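Local coordinates for penicillin binding protein 2X (Streptococcus thermophilus, PDB 5U47) that probably cross-links glycan strands of septal peptidoglycan as a divisome transpeptidase that beta-lactams inactivate by acylating its essential serine, at residues A[24-28]-A[162-167]; A[52-57]-A[102-107]; A[66-70]-A[130-134]; A[75-79]-A[93-98]; A[141-145]-A[268-272]. The protein carries 1 engineered substitution. One frame throughout, in Å; residues are numbered along the deposited sequence. Where two conformers were deposited one is given.

Interaction 1: A[24-28]-A[162-167]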
# COMPACT_ATOMS: atom_id res chain seq x y z
N THR A 24 -25.74 -1.62 -34.12
CA THR A 24 -24.37 -1.67 -33.50
C THR A 24 -24.31 -0.82 -32.21
O THR A 24 -24.66 0.37 -32.21
CB THR A 24 -23.27 -1.26 -34.52
OG1 THR A 24 -21.99 -1.20 -33.86
CG2 THR A 24 -23.59 0.10 -35.17
N LYS A 25 -23.86 -1.44 -31.13
CA LYS A 25 -23.81 -0.80 -29.82
C LYS A 25 -22.46 -0.13 -29.52
O LYS A 25 -21.44 -0.44 -30.14
CB LYS A 25 -24.06 -1.85 -28.73
CG LYS A 25 -25.39 -2.59 -28.83
CD LYS A 25 -26.56 -1.72 -28.42
CE LYS A 25 -27.87 -2.48 -28.48
NZ LYS A 25 -27.89 -3.69 -27.60
N THR A 26 -22.49 0.78 -28.54
CA THR A 26 -21.31 1.48 -28.05
C THR A 26 -21.32 1.36 -26.54
O THR A 26 -22.35 1.57 -25.90
CB THR A 26 -21.35 2.98 -28.41
OG1 THR A 26 -21.49 3.13 -29.82
CG2 THR A 26 -20.09 3.71 -27.94
N ILE A 27 -20.17 1.02 -25.97
CA ILE A 27 -20.03 0.89 -24.53
C ILE A 27 -20.22 2.24 -23.85
O ILE A 27 -19.80 3.29 -24.37
CB ILE A 27 -18.63 0.32 -24.17
CG1 ILE A 27 -18.48 -1.11 -24.72
CG2 ILE A 27 -18.40 0.33 -22.66
CD1 ILE A 27 -17.07 -1.66 -24.64
N VAL A 28 -20.90 2.21 -22.70
CA VAL A 28 -21.10 3.38 -21.85
C VAL A 28 -20.37 3.02 -20.55
O VAL A 28 -20.76 2.09 -19.83
CB VAL A 28 -22.59 3.69 -21.60
CG1 VAL A 28 -22.76 4.87 -20.65
CG2 VAL A 28 -23.29 4.01 -22.91
N ASN A 162 -11.46 2.90 -26.28
CA ASN A 162 -11.76 1.56 -26.76
C ASN A 162 -11.74 1.65 -28.30
O ASN A 162 -12.60 2.30 -28.90
CB ASN A 162 -13.12 1.09 -26.22
CG ASN A 162 -13.46 -0.34 -26.62
OD1 ASN A 162 -13.23 -0.76 -27.75
ND2 ASN A 162 -14.05 -1.08 -25.70
N LYS A 163 -10.74 1.03 -28.91
CA LYS A 163 -10.56 1.07 -30.38
C LYS A 163 -11.70 0.43 -31.19
O LYS A 163 -11.86 0.72 -32.38
CB LYS A 163 -9.23 0.38 -30.74
CG LYS A 163 -7.99 1.14 -30.29
CD LYS A 163 -7.70 2.33 -31.19
CE LYS A 163 -6.51 3.14 -30.71
NZ LYS A 163 -6.79 3.85 -29.44
N LYS A 164 -12.48 -0.43 -30.55
CA LYS A 164 -13.62 -1.10 -31.21
C LYS A 164 -14.77 -0.14 -31.54
O LYS A 164 -15.28 -0.17 -32.66
CB LYS A 164 -14.11 -2.27 -30.32
CG LYS A 164 -15.37 -3.02 -30.76
CD LYS A 164 -15.20 -3.89 -31.99
CE LYS A 164 -16.47 -4.69 -32.22
NZ LYS A 164 -16.42 -5.58 -33.41
N ASP A 165 -15.16 0.71 -30.59
CA ASP A 165 -16.31 1.64 -30.76
C ASP A 165 -16.05 3.14 -30.46
O ASP A 165 -16.98 3.96 -30.52
CB ASP A 165 -17.50 1.14 -29.92
CG ASP A 165 -17.19 1.05 -28.42
OD1 ASP A 165 -16.21 1.67 -27.94
OD2 ASP A 165 -17.95 0.37 -27.70
N GLY A 166 -14.80 3.50 -30.15
CA GLY A 166 -14.46 4.89 -29.86
C GLY A 166 -14.88 5.42 -28.50
O GLY A 166 -14.76 6.61 -28.25
N SER A 167 -15.36 4.54 -27.61
CA SER A 167 -15.78 4.94 -26.28
C SER A 167 -14.57 5.15 -25.38
O SER A 167 -13.49 4.64 -25.64
CB SER A 167 -16.69 3.87 -25.65
OG SER A 167 -16.07 2.60 -25.60
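N162 lays its amide nitrogen ND2 3.3 Å from the CD1 methyl of I27, the two side chains nearly perpendicular to each other, where a loop of two successive Asx turns sets out from strand 157-161 toward strand 168-172. CG stands anti to the backbone N (chi1 -177°), which carries the amide toward the strand; ND2 only packs on the isoleucine methyl, while OD1 accepts K164 N at 2.9 Å, in the carbonyl plane, closing the first Asx turn.

D165 follows and carries the polar part of the contact. Its OD2 takes the backbone N-H of I27, with N and OD2 2.9 Å apart. The bond is nearly straight at 175°, although the donor comes from above the carboxylate plane, 45° out of it. The same oxygen lies 3.4 Å from I27 CG1, and T26 CG2 sits 4.0 Å from D165 CG. The other oxygen, OD1, is gripped from within the loop: S167 N (3.0 Å from it) and S167 OG approach from the same face of its plane, and the amide closes the second Asx turn. Two donors on one oxygen thus hold the carboxylate turned so that its other oxygen meets the strand.

Strand 26-28 is an edge strand of a three-stranded antiparallel sheet. T26 and V28 bond to A191 and G189 of strand 189-192, while the N-H of I27 is taken by a side chain instead of another strand. The loop ends on S167, whose CB rests 3.4 Å from I27 O and whose OG lies 3.7 Å from I27 CB.

Interaction 2: A[52-57]-A[102-107]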
# COMPACT_ATOMS: atom_id res chain seq x y z
N ILE A 52 -19.78 20.31 -26.34
CA ILE A 52 -20.96 20.71 -27.12
C ILE A 52 -20.75 20.48 -28.62
O ILE A 52 -19.69 20.76 -29.17
CB ILE A 52 -21.38 22.18 -26.81
CG1 ILE A 52 -22.75 22.49 -27.44
CG2 ILE A 52 -20.32 23.19 -27.27
CD1 ILE A 52 -23.30 23.85 -27.07
N TYR A 53 -21.78 19.94 -29.27
CA TYR A 53 -21.77 19.68 -30.71
C TYR A 53 -23.02 20.23 -31.35
O TYR A 53 -24.04 20.42 -30.69
CB TYR A 53 -21.71 18.18 -30.99
CG TYR A 53 -20.46 17.52 -30.48
CD1 TYR A 53 -20.37 17.09 -29.16
CD2 TYR A 53 -19.37 17.33 -31.31
CE1 TYR A 53 -19.22 16.49 -28.67
CE2 TYR A 53 -18.21 16.73 -30.84
CZ TYR A 53 -18.14 16.31 -29.52
OH TYR A 53 -16.99 15.72 -29.04
N ALA A 54 -22.93 20.48 -32.65
CA ALA A 54 -24.07 20.98 -33.43
C ALA A 54 -24.18 20.16 -34.71
O ALA A 54 -23.23 20.09 -35.49
CB ALA A 54 -23.89 22.47 -33.75
N ILE A 55 -25.32 19.50 -34.90
CA ILE A 55 -25.55 18.73 -36.12
C ILE A 55 -26.16 19.69 -37.15
O ILE A 55 -27.26 20.22 -36.93
CB ILE A 55 -26.47 17.52 -35.89
CG1 ILE A 55 -25.75 16.50 -35.00
CG2 ILE A 55 -26.85 16.89 -37.23
CD1 ILE A 55 -26.60 15.29 -34.67
N VAL A 56 -25.44 19.88 -38.25
CA VAL A 56 -25.86 20.81 -39.33
C VAL A 56 -26.32 20.12 -40.62
O VAL A 56 -26.83 20.79 -41.51
CB VAL A 56 -24.73 21.80 -39.69
CG1 VAL A 56 -24.42 22.71 -38.51
CG2 VAL A 56 -23.47 21.08 -40.18
N SER A 57 -26.12 18.80 -40.72
CA SER A 57 -26.51 18.07 -41.93
C SER A 57 -27.99 18.18 -42.24
O SER A 57 -28.83 17.92 -41.36
CB SER A 57 -26.17 16.57 -41.82
OG SER A 57 -26.56 15.88 -42.99
N ALA A 102 -19.72 18.98 -43.59
CA ALA A 102 -19.77 18.51 -42.20
C ALA A 102 -21.16 18.03 -41.79
O ALA A 102 -22.18 18.58 -42.23
CB ALA A 102 -19.31 19.62 -41.26
N TYR A 103 -21.19 17.01 -40.93
CA TYR A 103 -22.44 16.46 -40.43
C TYR A 103 -22.68 17.10 -39.06
O TYR A 103 -23.69 17.79 -38.85
CB TYR A 103 -22.37 14.92 -40.33
CG TYR A 103 -23.74 14.26 -40.39
CD1 TYR A 103 -24.63 14.34 -39.32
CD2 TYR A 103 -24.14 13.54 -41.53
CE1 TYR A 103 -25.88 13.74 -39.38
CE2 TYR A 103 -25.39 12.93 -41.59
CZ TYR A 103 -26.26 13.03 -40.52
OH TYR A 103 -27.51 12.43 -40.55
N GLN A 104 -21.73 16.87 -38.16
CA GLN A 104 -21.77 17.40 -36.82
C GLN A 104 -20.46 18.12 -36.58
O GLN A 104 -19.39 17.59 -36.90
CB GLN A 104 -21.93 16.26 -35.81
CG GLN A 104 -22.17 16.72 -34.38
CD GLN A 104 -22.38 15.54 -33.43
OE1 GLN A 104 -21.61 14.58 -33.44
NE2 GLN A 104 -23.41 15.63 -32.59
N VAL A 105 -20.54 19.32 -36.01
CA VAL A 105 -19.35 20.11 -35.74
C VAL A 105 -19.21 20.40 -34.24
O VAL A 105 -20.20 20.39 -33.49
CB VAL A 105 -19.35 21.43 -36.54
CG1 VAL A 105 -19.59 21.14 -38.02
CG2 VAL A 105 -20.41 22.40 -36.01
N SER A 106 -17.97 20.67 -33.83
CA SER A 106 -17.64 21.00 -32.44
C SER A 106 -17.23 22.48 -32.38
O SER A 106 -17.30 23.19 -33.38
CB SER A 106 -16.55 20.07 -31.92
OG SER A 106 -15.39 20.14 -32.73
N PHE A 107 -16.81 22.94 -31.21
CA PHE A 107 -16.50 24.36 -31.02
C PHE A 107 -15.21 24.63 -30.25
O PHE A 107 -15.11 25.63 -29.52
CB PHE A 107 -17.71 25.04 -30.36
CG PHE A 107 -18.95 25.02 -31.21
CD1 PHE A 107 -19.84 23.95 -31.16
CD2 PHE A 107 -19.22 26.06 -32.09
CE1 PHE A 107 -20.97 23.93 -31.96
CE2 PHE A 107 -20.35 26.04 -32.89
CZ PHE A 107 -21.23 24.98 -32.82
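Q104 lies across Y53 and I55 where strand 42-55 takes on the short strand 104-105 as an antiparallel neighbour. From CB outward its chain runs extended: CB and CG pass along I55 CG1, with CG 3.6 Å from it, and CD arrives 3.7 Å from Y53 CB. The tip nitrogen NE2 rests against two aliphatic carbons, Y53 CB and I55 CG1, each 3.5 Å away, and the amide plane is turned 38° from the tyrosine ring. That nitrogen is satisfied beyond the pair by L203 O.

I55 and Q104 form the non-hydrogen-bonded pair. Next to it, A54 and V105 are the hydrogen-bonded one, with A54 N to V105 O at 2.9 Å and V105 N to A54 O at 2.8 Å. Past the regular pairing, Y103 O is shared by two consecutive amides, V56 N at 2.8 Å and S57 N on a lone pair, so the turning chain stays clasped to its partner.

A54 and V105 look to the side where helix 90-97 lies, and there L97 touches A54; F107 meets A54 CB with the edge of its ring. Beyond the bridges, S57 CB forms a CH-pi contact over the centre of the Y103 ring, 3.4 Å from the centroid and only 3° off the normal.

Interaction 3: A[66-70]-A[130-134]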
# COMPACT_ATOMS: atom_id res chain seq x y z
N GLU A 66 -39.20 16.00 -40.28
CA GLU A 66 -39.09 17.08 -39.30
C GLU A 66 -37.60 17.37 -39.26
O GLU A 66 -36.80 16.43 -39.14
CB GLU A 66 -39.54 16.65 -37.89
CG GLU A 66 -39.37 17.76 -36.84
CD GLU A 66 -39.59 17.29 -35.41
OE1 GLU A 66 -39.46 18.15 -34.50
OE2 GLU A 66 -39.87 16.10 -35.17
N LYS A 67 -37.23 18.63 -39.38
CA LYS A 67 -35.83 19.01 -39.34
C LYS A 67 -35.33 18.91 -37.89
O LYS A 67 -35.85 19.57 -37.00
CB LYS A 67 -35.63 20.41 -39.90
CG LYS A 67 -36.10 20.56 -41.34
CD LYS A 67 -35.86 21.97 -41.85
CE LYS A 67 -36.27 22.10 -43.30
NZ LYS A 67 -37.69 21.74 -43.51
N LEU A 68 -34.34 18.05 -37.67
CA LEU A 68 -33.75 17.87 -36.33
C LEU A 68 -32.37 18.52 -36.21
O LEU A 68 -31.73 18.45 -35.15
CB LEU A 68 -33.68 16.38 -36.00
CG LEU A 68 -35.02 15.62 -36.06
CD1 LEU A 68 -34.83 14.11 -35.84
CD2 LEU A 68 -36.00 16.17 -35.04
N TYR A 69 -31.93 19.16 -37.30
CA TYR A 69 -30.63 19.82 -37.33
C TYR A 69 -30.79 21.30 -37.01
O TYR A 69 -31.91 21.82 -36.95
CB TYR A 69 -29.93 19.64 -38.71
CG TYR A 69 -30.75 20.03 -39.94
CD1 TYR A 69 -31.64 19.13 -40.52
CD2 TYR A 69 -30.62 21.29 -40.54
CE1 TYR A 69 -32.39 19.46 -41.64
CE2 TYR A 69 -31.37 21.64 -41.67
CZ TYR A 69 -32.25 20.72 -42.21
OH TYR A 69 -33.01 21.02 -43.31
N VAL A 70 -29.67 21.97 -36.74
CA VAL A 70 -29.69 23.40 -36.48
C VAL A 70 -29.83 24.08 -37.85
O VAL A 70 -29.00 23.86 -38.75
CB VAL A 70 -28.45 23.89 -35.70
CG1 VAL A 70 -27.15 23.64 -36.47
CG2 VAL A 70 -28.58 25.37 -35.33
N GLY A 130 -36.34 27.42 -29.19
CA GLY A 130 -36.84 26.55 -30.26
C GLY A 130 -35.77 26.03 -31.21
O GLY A 130 -36.06 25.72 -32.36
N ILE A 131 -34.53 25.92 -30.73
CA ILE A 131 -33.42 25.45 -31.55
C ILE A 131 -33.13 23.98 -31.22
O ILE A 131 -32.88 23.63 -30.07
CB ILE A 131 -32.16 26.30 -31.31
CG1 ILE A 131 -32.44 27.78 -31.57
CG2 ILE A 131 -31.01 25.81 -32.20
CD1 ILE A 131 -31.37 28.72 -31.05
N LYS A 132 -33.16 23.16 -32.26
CA LYS A 132 -32.86 21.73 -32.18
C LYS A 132 -31.52 21.48 -32.84
O LYS A 132 -31.06 22.32 -33.61
CB LYS A 132 -33.95 20.94 -32.92
CG LYS A 132 -35.29 20.95 -32.22
CD LYS A 132 -36.40 20.37 -33.08
CE LYS A 132 -37.64 20.09 -32.24
NZ LYS A 132 -38.10 21.27 -31.45
N GLY A 133 -30.90 20.34 -32.54
CA GLY A 133 -29.62 19.96 -33.15
C GLY A 133 -28.38 20.14 -32.30
O GLY A 133 -27.30 19.69 -32.69
N MET A 134 -28.51 20.82 -31.15
CA MET A 134 -27.37 21.01 -30.24
C MET A 134 -27.33 19.82 -29.30
O MET A 134 -28.38 19.34 -28.88
CB MET A 134 -27.50 22.32 -29.45
CG MET A 134 -27.65 23.55 -30.34
SD MET A 134 -26.28 23.82 -31.50
CE MET A 134 -24.92 24.12 -30.36
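K132 O faces V70, taking a weak CA-H...O contact from V70 CA at 3.4 Å. L68 O lies 3.3 Å from G133 CA. Two loops are thus laid backbone against backbone, and G133, with no side chain between them, lets its CA come within 4.3 Å of Y69 CA.

Both loops are also hydrogen-bonded to one residue of strand 42-55: V70 N to I55 O, and G133 O to I55 N. That residue therefore has one loop on its carbonyl and the other on its amide.

Side chains close the seam at both ends. On the buried side V70 and I131 run alongside each other in the same direction, with their CG2 methyls 4.0 Å apart. Toward solvent, K132 CE lies 3.5 Å from E66 OE1. The bend at the last torsion (chi4 53°) sets where NZ points, 4.6 Å from that oxygen, so the opposite charges probably attract only weakly, without forming a salt bridge.

G130 follows helix 116-128 and closes it with a Schellman motif, and the chain then enters strand 134-143; V70 leads into helix 72-86, where its side chain meets F75 and V78 while I131 packs on Q74 and K77.

Interaction 4: A[75-79]-A[93-98]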
# COMPACT_ATOMS: atom_id res chain seq x y z
N PHE A 75 -28.62 30.00 -36.93
CA PHE A 75 -27.15 30.12 -36.71
C PHE A 75 -26.74 31.33 -35.84
O PHE A 75 -25.96 31.19 -34.89
CB PHE A 75 -26.44 30.21 -38.08
CG PHE A 75 -26.14 28.87 -38.72
CD1 PHE A 75 -26.89 27.72 -38.44
CD2 PHE A 75 -25.14 28.78 -39.67
CE1 PHE A 75 -26.60 26.51 -39.06
CE2 PHE A 75 -24.85 27.57 -40.31
CZ PHE A 75 -25.58 26.44 -40.00
N ASP A 76 -27.29 32.50 -36.16
CA ASP A 76 -27.00 33.74 -35.45
C ASP A 76 -27.44 33.71 -33.98
O ASP A 76 -26.75 34.25 -33.12
CB ASP A 76 -27.68 34.94 -36.14
CG ASP A 76 -27.33 36.27 -35.50
OD1 ASP A 76 -26.12 36.60 -35.41
OD2 ASP A 76 -28.26 37.00 -35.09
N LYS A 77 -28.60 33.11 -33.71
CA LYS A 77 -29.08 33.03 -32.32
C LYS A 77 -28.19 32.09 -31.50
O LYS A 77 -27.90 32.36 -30.33
CB LYS A 77 -30.56 32.61 -32.27
CG LYS A 77 -31.14 32.48 -30.87
CD LYS A 77 -30.87 33.72 -30.00
CE LYS A 77 -31.47 33.57 -28.62
NZ LYS A 77 -31.11 34.71 -27.74
N VAL A 78 -27.74 31.01 -32.13
CA VAL A 78 -26.81 30.07 -31.50
C VAL A 78 -25.52 30.81 -31.13
O VAL A 78 -24.97 30.60 -30.05
CB VAL A 78 -26.51 28.84 -32.40
CG1 VAL A 78 -25.40 27.97 -31.80
CG2 VAL A 78 -27.76 28.01 -32.62
N ALA A 79 -25.05 31.69 -32.02
CA ALA A 79 -23.82 32.44 -31.73
C ALA A 79 -24.01 33.39 -30.54
O ALA A 79 -23.11 33.52 -29.68
CB ALA A 79 -23.35 33.21 -32.96
N THR A 93 -18.24 30.65 -33.99
CA THR A 93 -19.44 29.81 -33.94
C THR A 93 -20.05 29.73 -35.33
O THR A 93 -20.33 28.63 -35.83
CB THR A 93 -20.50 30.38 -32.95
OG1 THR A 93 -19.97 30.37 -31.61
CG2 THR A 93 -21.81 29.58 -32.97
N LEU A 94 -20.26 30.89 -35.96
CA LEU A 94 -20.81 30.97 -37.31
C LEU A 94 -19.96 30.21 -38.33
O LEU A 94 -20.50 29.45 -39.14
CB LEU A 94 -21.00 32.44 -37.75
CG LEU A 94 -22.14 33.18 -37.03
CD1 LEU A 94 -22.04 34.68 -37.26
CD2 LEU A 94 -23.51 32.66 -37.47
N ALA A 95 -18.64 30.39 -38.26
CA ALA A 95 -17.70 29.70 -39.16
C ALA A 95 -17.89 28.20 -39.08
O ALA A 95 -18.14 27.55 -40.10
CB ALA A 95 -16.26 30.05 -38.81
N GLN A 96 -17.80 27.68 -37.85
CA GLN A 96 -17.95 26.24 -37.59
C GLN A 96 -19.29 25.70 -38.07
O GLN A 96 -19.34 24.67 -38.75
CB GLN A 96 -17.79 25.94 -36.10
CG GLN A 96 -16.39 26.15 -35.54
CD GLN A 96 -15.37 25.20 -36.14
OE1 GLN A 96 -14.94 25.37 -37.28
NE2 GLN A 96 -14.95 24.23 -35.37
N LEU A 97 -20.37 26.39 -37.72
CA LEU A 97 -21.72 26.00 -38.11
C LEU A 97 -21.88 25.90 -39.63
O LEU A 97 -22.65 25.05 -40.11
CB LEU A 97 -22.76 26.96 -37.51
CG LEU A 97 -23.01 26.87 -36.00
CD1 LEU A 97 -23.89 28.01 -35.51
CD2 LEU A 97 -23.63 25.52 -35.65
N ARG A 98 -21.16 26.74 -40.38
CA ARG A 98 -21.19 26.74 -41.85
C ARG A 98 -20.12 25.83 -42.51
O ARG A 98 -19.95 25.90 -43.73
CB ARG A 98 -20.99 28.16 -42.40
CG ARG A 98 -22.01 29.19 -41.93
CD ARG A 98 -21.65 30.58 -42.46
NE ARG A 98 -22.33 31.65 -41.74
CZ ARG A 98 -23.60 32.02 -41.91
NH1 ARG A 98 -24.40 31.39 -42.78
NH2 ARG A 98 -24.09 33.03 -41.19
O HOH W 1 -20.75 32.69 -30.58
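The F75 ring has L97 CB over one face and R98 CG at its edge, in the ring plane, in a helical hairpin formed by helices 72-86 and 90-97. L97 CB makes a CH-pi contact, 3.7 Å from the F75 centroid and nearer one side of the ring than its middle. R98 CG comes to 3.6 Å from F75 CE2, and the extended arginine chain then carries its guanidinium back so that F75 CD2 lies 4.1 Å above one of its faces. The two planes are 61° apart, too steep for a parallel stack. The guanidinium also has a long, weak ion pair with E72.

The helix segments run at 136° to one another, and their axes approach to 9.5 Å. Small and branched residues fill the interface behind the phenylalanine. L94, with CG anti to its carbonyl carbon (chi1 -71°), brings CD2 to 3.9 Å from F75 CB. L97 also meets the next turn, its CD1 4.0 Å from V78 CG1. Where A79 faces T93 the helices come close enough for the T93 methyl CG2 to lie 3.7 Å from A79 CA. T93 and L97 also touch F107, just past strand 104-105.

Polar linkage is left to one water at the end of this row: it donates to A79 O and accepts from T93 OG1, each 2.7 Å away.

Interaction 5: A[141-145]-A[268-272]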
# COMPACT_ATOMS: atom_id res chain seq x y z
N SER A 141 -13.22 12.59 -16.20
CA SER A 141 -11.83 12.62 -15.76
C SER A 141 -11.79 12.23 -14.27
O SER A 141 -12.81 12.25 -13.57
CB SER A 141 -11.21 14.00 -15.98
OG SER A 141 -11.92 14.97 -15.23
N ARG A 142 -10.62 11.85 -13.80
CA ARG A 142 -10.43 11.45 -12.42
C ARG A 142 -9.86 12.65 -11.67
O ARG A 142 -8.86 13.21 -12.10
CB ARG A 142 -9.48 10.27 -12.36
CG ARG A 142 -9.41 9.53 -11.05
CD ARG A 142 -10.70 8.75 -10.78
NE ARG A 142 -10.50 7.72 -9.78
CZ ARG A 142 -11.47 7.08 -9.12
NH1 ARG A 142 -12.78 7.36 -9.33
NH2 ARG A 142 -11.15 6.15 -8.26
N MET A 143 -10.49 13.03 -10.57
CA MET A 143 -10.08 14.18 -9.75
C MET A 143 -9.41 13.68 -8.45
O MET A 143 -9.91 12.76 -7.82
CB MET A 143 -11.31 15.03 -9.42
CG MET A 143 -11.05 16.19 -8.48
SD MET A 143 -12.54 17.08 -7.98
CE MET A 143 -11.82 18.18 -6.76
N TYR A 144 -8.30 14.32 -8.06
CA TYR A 144 -7.53 13.96 -6.86
C TYR A 144 -7.46 15.25 -6.04
O TYR A 144 -6.50 16.02 -6.15
CB TYR A 144 -6.13 13.43 -7.25
CG TYR A 144 -6.18 12.14 -8.05
CD1 TYR A 144 -6.30 12.16 -9.44
CD2 TYR A 144 -6.13 10.90 -7.40
CE1 TYR A 144 -6.34 10.97 -10.16
CE2 TYR A 144 -6.17 9.71 -8.12
CZ TYR A 144 -6.28 9.75 -9.50
OH TYR A 144 -6.35 8.56 -10.19
N PRO A 145 -8.49 15.50 -5.22
CA PRO A 145 -8.67 16.81 -4.55
C PRO A 145 -7.56 17.27 -3.62
O PRO A 145 -7.43 18.49 -3.41
CB PRO A 145 -9.95 16.62 -3.72
CG PRO A 145 -10.60 15.40 -4.26
CD PRO A 145 -9.54 14.54 -4.82
N ASN A 268 2.13 15.87 -7.79
CA ASN A 268 0.74 16.28 -7.52
C ASN A 268 -0.16 15.33 -8.29
O ASN A 268 -0.11 15.28 -9.53
CB ASN A 268 0.51 17.72 -7.95
CG ASN A 268 -0.88 18.22 -7.61
OD1 ASN A 268 -1.89 17.56 -7.91
ND2 ASN A 268 -0.95 19.39 -6.99
N SER A 269 -1.00 14.57 -7.57
CA SER A 269 -1.88 13.58 -8.22
C SER A 269 -2.93 14.14 -9.18
O SER A 269 -3.34 13.44 -10.14
CB SER A 269 -2.59 12.71 -7.17
OG SER A 269 -1.67 11.86 -6.51
N ASP A 270 -3.36 15.37 -8.95
CA ASP A 270 -4.40 15.98 -9.78
C ASP A 270 -3.82 16.57 -11.07
O ASP A 270 -4.44 16.48 -12.09
CB ASP A 270 -5.13 17.08 -9.00
CG ASP A 270 -6.54 17.38 -9.56
OD1 ASP A 270 -7.33 16.44 -9.83
OD2 ASP A 270 -6.88 18.57 -9.68
N THR A 271 -2.61 17.13 -11.00
CA THR A 271 -1.98 17.80 -12.15
C THR A 271 -0.77 17.09 -12.77
O THR A 271 -0.31 17.47 -13.84
CB THR A 271 -1.50 19.20 -11.74
OG1 THR A 271 -0.37 19.08 -10.87
CG2 THR A 271 -2.61 19.96 -11.04
N LEU A 272 -0.26 16.07 -12.09
CA LEU A 272 0.94 15.30 -12.50
C LEU A 272 2.24 16.09 -12.39
O LEU A 272 3.30 15.57 -12.75
CB LEU A 272 0.79 14.68 -13.89
CG LEU A 272 -0.42 13.76 -14.07
CD1 LEU A 272 -0.44 13.19 -15.48
CD2 LEU A 272 -0.39 12.63 -13.06
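D270 holds the main chain of Y144 by a single carboxylate oxygen: Y144 N donates to D270 OD1 at 2.9 Å, almost straight at 174°, yet from well above the carboxylate plane, 43° out of it. Just beyond strand 134-143, a side chain from a sequence-distant loop thus takes the amide. A chi1 of -158° swings the D270 carboxylate away from its own N, alongside the tyrosine backbone, with CB 3.3 Å from Y144 O and OD1 3.6 Å from M143 CA.

The loop that presents this aspartate is shaped by N268. The OD1 of N268 accepts D270 N at 2.8 Å, in the carbonyl plane, and T271 N at 3.2 Å from above it. This is an Asx turn extended into an Asx motif, with L272 N returning to N268 O. The asparagine is in this sense a second-shell residue: it fixes the backbone from which D270 reaches out.

Here two parts of the protein meet. Strand 134-143 belongs to the region of the dimerisation family, and 268-272 to that of the transpeptidase, consistent with a contact at the junction of the elongated N-terminal part and the penicillin-binding part. The strand end is itself secured by R142, which forms salt bridges to E177 and D46.

S269 supplies the packing. Its CB lies 3.6 Å from Y144 CB, and its O comes obliquely to the tyrosine ring, 3.3 Å from CD1. That carbonyl is also bonded by R156 NH1. S269 OG is hydrogen-bonded to S151 OG. At the far end of the ring, Y144 OH accepts from A157 N.

In the fold
Interactions 2, 3 and 4 form one cluster at the far end of the dimerisation region, with centres 10 to 13 Å apart. Strand 42-55 runs through it: I55 bonds to both loops of interaction 3, and L97 and Q96 of interaction 4 meet the strand pair of interaction 2. Chemistry changes across the cluster, from backbone bonds in the sheet, through carbonyl-to-CA contacts between loops, to apolar side chains in the buried seam between two helices. Interactions 1 and 5 stand apart, about 12 Å from each other at their nearest atoms. Each rests on an aspartate oxygen taking a backbone amide, but interaction 1 lies at the surface while interaction 5 is buried between the dimerisation and transpeptidase family regions.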